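Long-range contact in putative protein (Aquifex aeolicus, PDB 1T6T), which is of unknown function but carries a Toprim domain related to that of RNase M5, which suggests a role in nucleic acid processing: residues V54-L67 with M82-D94. Sequence-based numbering, arbitrary orientation.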
loop_
_atom_site.group_PDB
_atom_site.type_symbol
_atom_site.label_atom_id
_atom_site.label_comp_id
_atom_site.label_asym_id
_atom_site.label_seq_id
_atom_site.Cartn_x
_atom_site.Cartn_y
_atom_site.Cartn_z
ATOM N N VAL B 54 11.325 2.365 7.761
ATOM C CA VAL B 54 10.928 3.686 8.239
ATOM C C VAL B 54 11.563 3.937 9.604
ATOM O O VAL B 54 12.075 5.023 9.877
ATOM C CB VAL B 54 9.390 3.792 8.360
ATOM C CG1 VAL B 54 8.998 5.130 8.977
ATOM C CG2 VAL B 54 8.762 3.636 6.987
ATOM N N VAL B 55 11.529 2.921 10.457
ATOM C CA VAL B 55 12.122 3.030 11.782
ATOM C C VAL B 55 13.614 3.346 11.665
ATOM O O VAL B 55 14.124 4.265 12.311
ATOM C CB VAL B 55 11.959 1.711 12.569
ATOM C CG1 VAL B 55 12.685 1.805 13.910
ATOM C CG2 VAL B 55 10.481 1.417 12.786
ATOM N N ASP B 56 14.311 2.578 10.834
ATOM C CA ASP B 56 15.743 2.776 10.653
ATOM C C ASP B 56 16.092 4.149 10.087
ATOM O O ASP B 56 17.124 4.729 10.439
ATOM C CB ASP B 56 16.323 1.674 9.763
ATOM C CG ASP B 56 16.215 0.297 10.399
ATOM O OD1 ASP B 56 16.129 0.218 11.644
ATOM O OD2 ASP B 56 16.225 -0.708 9.657
HETATM N N MSE B 57 15.232 4.669 9.215
HETATM C CA MSE B 57 15.438 5.982 8.603
HETATM C C MSE B 57 15.288 7.119 9.607
HETATM O O MSE B 57 15.957 8.146 9.497
HETATM C CB MSE B 57 14.422 6.210 7.482
HETATM C CG MSE B 57 14.641 5.394 6.234
HETATM SE SE MSE B 57 13.117 5.574 5.046
HETATM C CE MSE B 57 13.508 7.316 4.301
ATOM N N LEU B 58 14.403 6.930 10.582
ATOM C CA LEU B 58 14.129 7.957 11.581
ATOM C C LEU B 58 14.968 7.892 12.851
ATOM O O LEU B 58 15.158 8.906 13.524
ATOM C CB LEU B 58 12.651 7.909 11.969
ATOM C CG LEU B 58 11.635 8.032 10.830
ATOM C CD1 LEU B 58 10.233 7.831 11.382
ATOM C CD2 LEU B 58 11.765 9.389 10.158
ATOM N N GLU B 59 15.464 6.704 13.176
ATOM C CA GLU B 59 16.252 6.503 14.386
ATOM C C GLU B 59 17.349 7.540 14.583
ATOM O O GLU B 59 18.196 7.738 13.711
ATOM C CB GLU B 59 16.883 5.110 14.385
ATOM C CG GLU B 59 17.434 4.712 15.741
ATOM C CD GLU B 59 18.201 3.413 15.705
ATOM O OE1 GLU B 59 17.886 2.548 14.858
ATOM O OE2 GLU B 59 19.114 3.254 16.541
ATOM N N GLY B 60 17.324 8.193 15.740
ATOM C CA GLY B 60 18.330 9.191 16.059
ATOM C C GLY B 60 18.252 10.488 15.278
ATOM O O GLY B 60 19.107 11.361 15.437
ATOM N N LYS B 61 17.236 10.628 14.435
ATOM C CA LYS B 61 17.087 11.840 13.637
ATOM C C LYS B 61 15.800 12.587 13.956
ATOM O O LYS B 61 15.792 13.813 14.064
ATOM C CB LYS B 61 17.128 11.503 12.147
ATOM C CG LYS B 61 18.450 10.924 11.686
ATOM C CD LYS B 61 18.450 10.687 10.186
ATOM C CE LYS B 61 19.795 10.173 9.711
ATOM N NZ LYS B 61 19.811 10.022 8.229
ATOM N N TRP B 62 14.708 11.843 14.092
ATOM C CA TRP B 62 13.425 12.443 14.406
ATOM C C TRP B 62 12.779 11.707 15.568
ATOM O O TRP B 62 12.866 10.484 15.662
ATOM C CB TRP B 62 12.517 12.405 13.174
ATOM C CG TRP B 62 13.117 13.124 12.003
ATOM C CD1 TRP B 62 13.967 12.610 11.068
ATOM C CD2 TRP B 62 12.953 14.510 11.680
ATOM N NE1 TRP B 62 14.345 13.590 10.179
ATOM C CE2 TRP B 62 13.736 14.767 10.532
ATOM C CE3 TRP B 62 12.222 15.560 12.249
ATOM C CZ2 TRP B 62 13.809 16.033 9.941
ATOM C CZ3 TRP B 62 12.294 16.821 11.661
ATOM C CH2 TRP B 62 13.083 17.043 10.518
ATOM N N GLU B 63 12.144 12.454 16.463
ATOM C CA GLU B 63 11.491 11.848 17.614
ATOM C C GLU B 63 9.986 11.762 17.415
ATOM O O GLU B 63 9.316 10.958 18.057
ATOM C CB GLU B 63 11.774 12.670 18.873
ATOM C CG GLU B 63 13.244 12.808 19.214
ATOM C CD GLU B 63 13.481 13.805 20.335
ATOM O OE1 GLU B 63 14.641 13.941 20.779
ATOM O OE2 GLU B 63 12.505 14.456 20.769
ATOM N N LYS B 64 9.462 12.591 16.522
ATOM C CA LYS B 64 8.029 12.638 16.278
ATOM C C LYS B 64 7.663 12.334 14.831
ATOM O O LYS B 64 8.365 12.732 13.898
ATOM C CB LYS B 64 7.493 14.015 16.664
ATOM C CG LYS B 64 5.985 14.080 16.830
ATOM C CD LYS B 64 5.501 15.507 17.092
ATOM C CE LYS B 64 6.190 16.148 18.292
ATOM N NZ LYS B 64 7.633 16.454 18.042
ATOM N N VAL B 65 6.555 11.623 14.660
ATOM C CA VAL B 65 6.074 11.258 13.340
ATOM C C VAL B 65 4.597 11.601 13.177
ATOM O O VAL B 65 3.771 11.268 14.026
ATOM C CB VAL B 65 6.244 9.747 13.077
ATOM C CG1 VAL B 65 5.652 9.390 11.728
ATOM C CG2 VAL B 65 7.712 9.367 13.130
ATOM N N ILE B 66 4.273 12.275 12.080
ATOM C CA ILE B 66 2.896 12.630 11.784
ATOM C C ILE B 66 2.345 11.574 10.822
ATOM O O ILE B 66 2.853 11.418 9.712
ATOM C CB ILE B 66 2.818 14.018 11.119
ATOM C CG1 ILE B 66 3.291 15.095 12.106
ATOM C CG2 ILE B 66 1.395 14.291 10.653
ATOM C CD1 ILE B 66 3.478 16.464 11.480
ATOM N N LEU B 67 1.325 10.838 11.249
ATOM C CA LEU B 67 0.734 9.810 10.394
ATOM C C LEU B 67 -0.332 10.429 9.503
ATOM O O LEU B 67 -1.266 11.066 9.992
ATOM C CB LEU B 67 0.110 8.697 11.243
ATOM C CG LEU B 67 1.058 7.941 12.172
ATOM C CD1 LEU B 67 0.296 6.820 12.857
ATOM C CD2 LEU B 67 2.237 7.383 11.377
HETATM N N MSE B 82 1.355 1.111 11.708
HETATM C CA MSE B 82 2.487 2.004 11.906
HETATM C C MSE B 82 2.428 2.707 13.259
HETATM O O MSE B 82 3.457 2.975 13.863
HETATM C CB MSE B 82 2.565 3.023 10.768
HETATM C CG MSE B 82 2.811 2.387 9.405
HETATM SE SE MSE B 82 4.424 1.307 9.383
HETATM C CE MSE B 82 5.627 2.675 10.084
ATOM N N LYS B 83 1.223 2.999 13.741
ATOM C CA LYS B 83 1.089 3.644 15.043
ATOM C C LYS B 83 1.682 2.717 16.109
ATOM O O LYS B 83 2.483 3.137 16.944
ATOM C CB LYS B 83 -0.385 3.908 15.351
ATOM C CG LYS B 83 -0.636 4.545 16.702
ATOM C CD LYS B 83 -2.128 4.720 16.926
ATOM C CE LYS B 83 -2.416 5.302 18.293
ATOM N NZ LYS B 83 -3.879 5.524 18.465
ATOM N N GLU B 84 1.290 1.450 16.063
ATOM C CA GLU B 84 1.782 0.463 17.017
ATOM C C GLU B 84 3.293 0.264 16.889
ATOM O O GLU B 84 4.009 0.245 17.889
ATOM C CB GLU B 84 1.047 -0.867 16.808
ATOM C CG GLU B 84 1.481 -2.005 17.732
ATOM C CD GLU B 84 1.463 -1.628 19.206
ATOM O OE1 GLU B 84 0.548 -0.885 19.634
ATOM O OE2 GLU B 84 2.363 -2.095 19.942
ATOM N N LEU B 85 3.780 0.126 15.660
ATOM C CA LEU B 85 5.205 -0.074 15.439
ATOM C C LEU B 85 6.044 1.103 15.919
ATOM O O LEU B 85 6.993 0.927 16.684
ATOM C CB LEU B 85 5.500 -0.321 13.955
ATOM C CG LEU B 85 6.993 -0.453 13.617
ATOM C CD1 LEU B 85 7.609 -1.599 14.415
ATOM C CD2 LEU B 85 7.169 -0.684 12.125
ATOM N N LEU B 86 5.700 2.303 15.469
ATOM C CA LEU B 86 6.465 3.476 15.860
ATOM C C LEU B 86 6.447 3.704 17.363
ATOM O O LEU B 86 7.483 3.995 17.960
ATOM C CB LEU B 86 5.959 4.715 15.105
ATOM C CG LEU B 86 6.263 4.672 13.598
ATOM C CD1 LEU B 86 5.519 5.783 12.891
ATOM C CD2 LEU B 86 7.767 4.795 13.359
ATOM N N SER B 87 5.287 3.556 17.991
ATOM C CA SER B 87 5.231 3.758 19.432
ATOM C C SER B 87 6.081 2.694 20.143
ATOM O O SER B 87 6.730 2.982 21.148
ATOM C CB SER B 87 3.777 3.719 19.929
ATOM O OG SER B 87 3.177 2.454 19.712
ATOM N N SER B 88 6.096 1.472 19.609
ATOM C CA SER B 88 6.871 0.396 20.226
ATOM C C SER B 88 8.369 0.673 20.147
ATOM O O SER B 88 9.137 0.176 20.969
ATOM C CB SER B 88 6.577 -0.953 19.555
ATOM O OG SER B 88 7.253 -1.073 18.312
ATOM N N GLN B 89 8.777 1.468 19.160
ATOM C CA GLN B 89 10.188 1.787 18.973
ATOM C C GLN B 89 10.619 3.086 19.650
ATOM O O GLN B 89 11.757 3.525 19.487
ATOM C CB GLN B 89 10.521 1.851 17.479
ATOM C CG GLN B 89 10.143 0.589 16.700
ATOM C CD GLN B 89 10.826 -0.663 17.228
ATOM O OE1 GLN B 89 12.049 -0.712 17.351
ATOM N NE2 GLN B 89 10.033 -1.686 17.536
ATOM N N GLY B 90 9.706 3.706 20.392
ATOM C CA GLY B 90 10.038 4.930 21.103
ATOM C C GLY B 90 9.716 6.259 20.442
ATOM O O GLY B 90 10.112 7.311 20.950
ATOM N N PHE B 91 9.012 6.230 19.316
ATOM C CA PHE B 91 8.648 7.465 18.624
ATOM C C PHE B 91 7.340 8.039 19.143
ATOM O O PHE B 91 6.478 7.305 19.624
ATOM C CB PHE B 91 8.495 7.209 17.120
ATOM C CG PHE B 91 9.774 6.837 16.438
ATOM C CD1 PHE B 91 10.675 7.821 16.039
ATOM C CD2 PHE B 91 10.089 5.504 16.208
ATOM C CE1 PHE B 91 11.873 7.483 15.423
ATOM C CE2 PHE B 91 11.288 5.151 15.590
ATOM C CZ PHE B 91 12.182 6.143 15.197
ATOM N N LEU B 92 7.204 9.360 19.050
ATOM C CA LEU B 92 5.976 10.036 19.444
ATOM C C LEU B 92 5.141 10.074 18.165
ATOM O O LEU B 92 5.614 10.531 17.125
ATOM C CB LEU B 92 6.273 11.457 19.925
ATOM C CG LEU B 92 7.088 11.529 21.218
ATOM C CD1 LEU B 92 7.438 12.975 21.541
ATOM C CD2 LEU B 92 6.285 10.902 22.348
ATOM N N VAL B 93 3.914 9.576 18.239
ATOM C CA VAL B 93 3.032 9.527 17.079
ATOM C C VAL B 93 1.956 10.610 17.122
ATOM O O VAL B 93 1.205 10.717 18.089
ATOM C CB VAL B 93 2.359 8.133 16.982
ATOM C CG1 VAL B 93 1.387 8.091 15.815
ATOM C CG2 VAL B 93 3.428 7.061 16.823
ATOM N N ASP B 94 1.890 11.413 16.064
ATOM C CA ASP B 94 0.911 12.491 15.972
ATOM C C ASP B 94 -0.200 12.113 14.995
ATOM O O ASP B 94 0.047 11.938 13.803
ATOM C CB ASP B 94 1.594 13.774 15.491
ATOM C CG ASP B 94 0.671 14.977 15.515
ATOM O OD1 ASP B 94 -0.560 14.795 15.611
ATOM O OD2 ASP B 94 1.182 16.114 15.427
HETATM O O HOH W 1 10.735 10.073 20.432
HETATM O O HOH W 2 -1.633 13.015 11.855
#
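Strand 64-67, helix 73-88 and strand 92-94 form a beta-alpha-beta unit of the Toprim domain, and in this contact the two strands pair in parallel while the helix packs over them. Leu92 straddles Lys64: its N gives a nearly straight bond to Glu63 O (2.8 Å, 178° at the hydrogen), and its O takes Val65 N. Two residues on, Asp94 straddles Ile66 in the same way, its N bonding Val65 O at 2.8 Å and its O accepting from Leu67 N. A water bridges Glu63 O and Gly90 O where the ladder starts; another joins Leu67 O and Asp94 O at its far end.

Under the helix, Leu86 crosses Val65 at about a right angle, CD1 3.8 Å from Val65 CG1, and slides past Leu67 in the opposite direction. Leu67 CD1 is pressed tightly against Val93 CG1, at 3.4 Å.

Beyond the Schellman motif at Gly90, Phe91 lays its ring against the last turn of helix 51-58, CG lying anti to the carbonyl carbon (chi1 -66°). Its CE1 lies 3.6 Å from Leu58 CB, its CE2 4.0 Å from Val55 CG1, and Trp62 O meets the ring at its edge, 3.2 Å from CE1. Replacement by alanine would probably leave Val55 and Leu58 without their aromatic partner and open a gap between the two helix ends.

The helical segments 54-58 and 82-88 cross at -41°, with Val55 CG2 against Leu85 CD2. On its other side strand 64-67 bonds to strand 23-26, whose Leu25 touches Val65 and Leu86, while strand 92-94 is outermost in the chain's sheet and Asp94 OD1 caps Asn96 N, leading into helix 96-101.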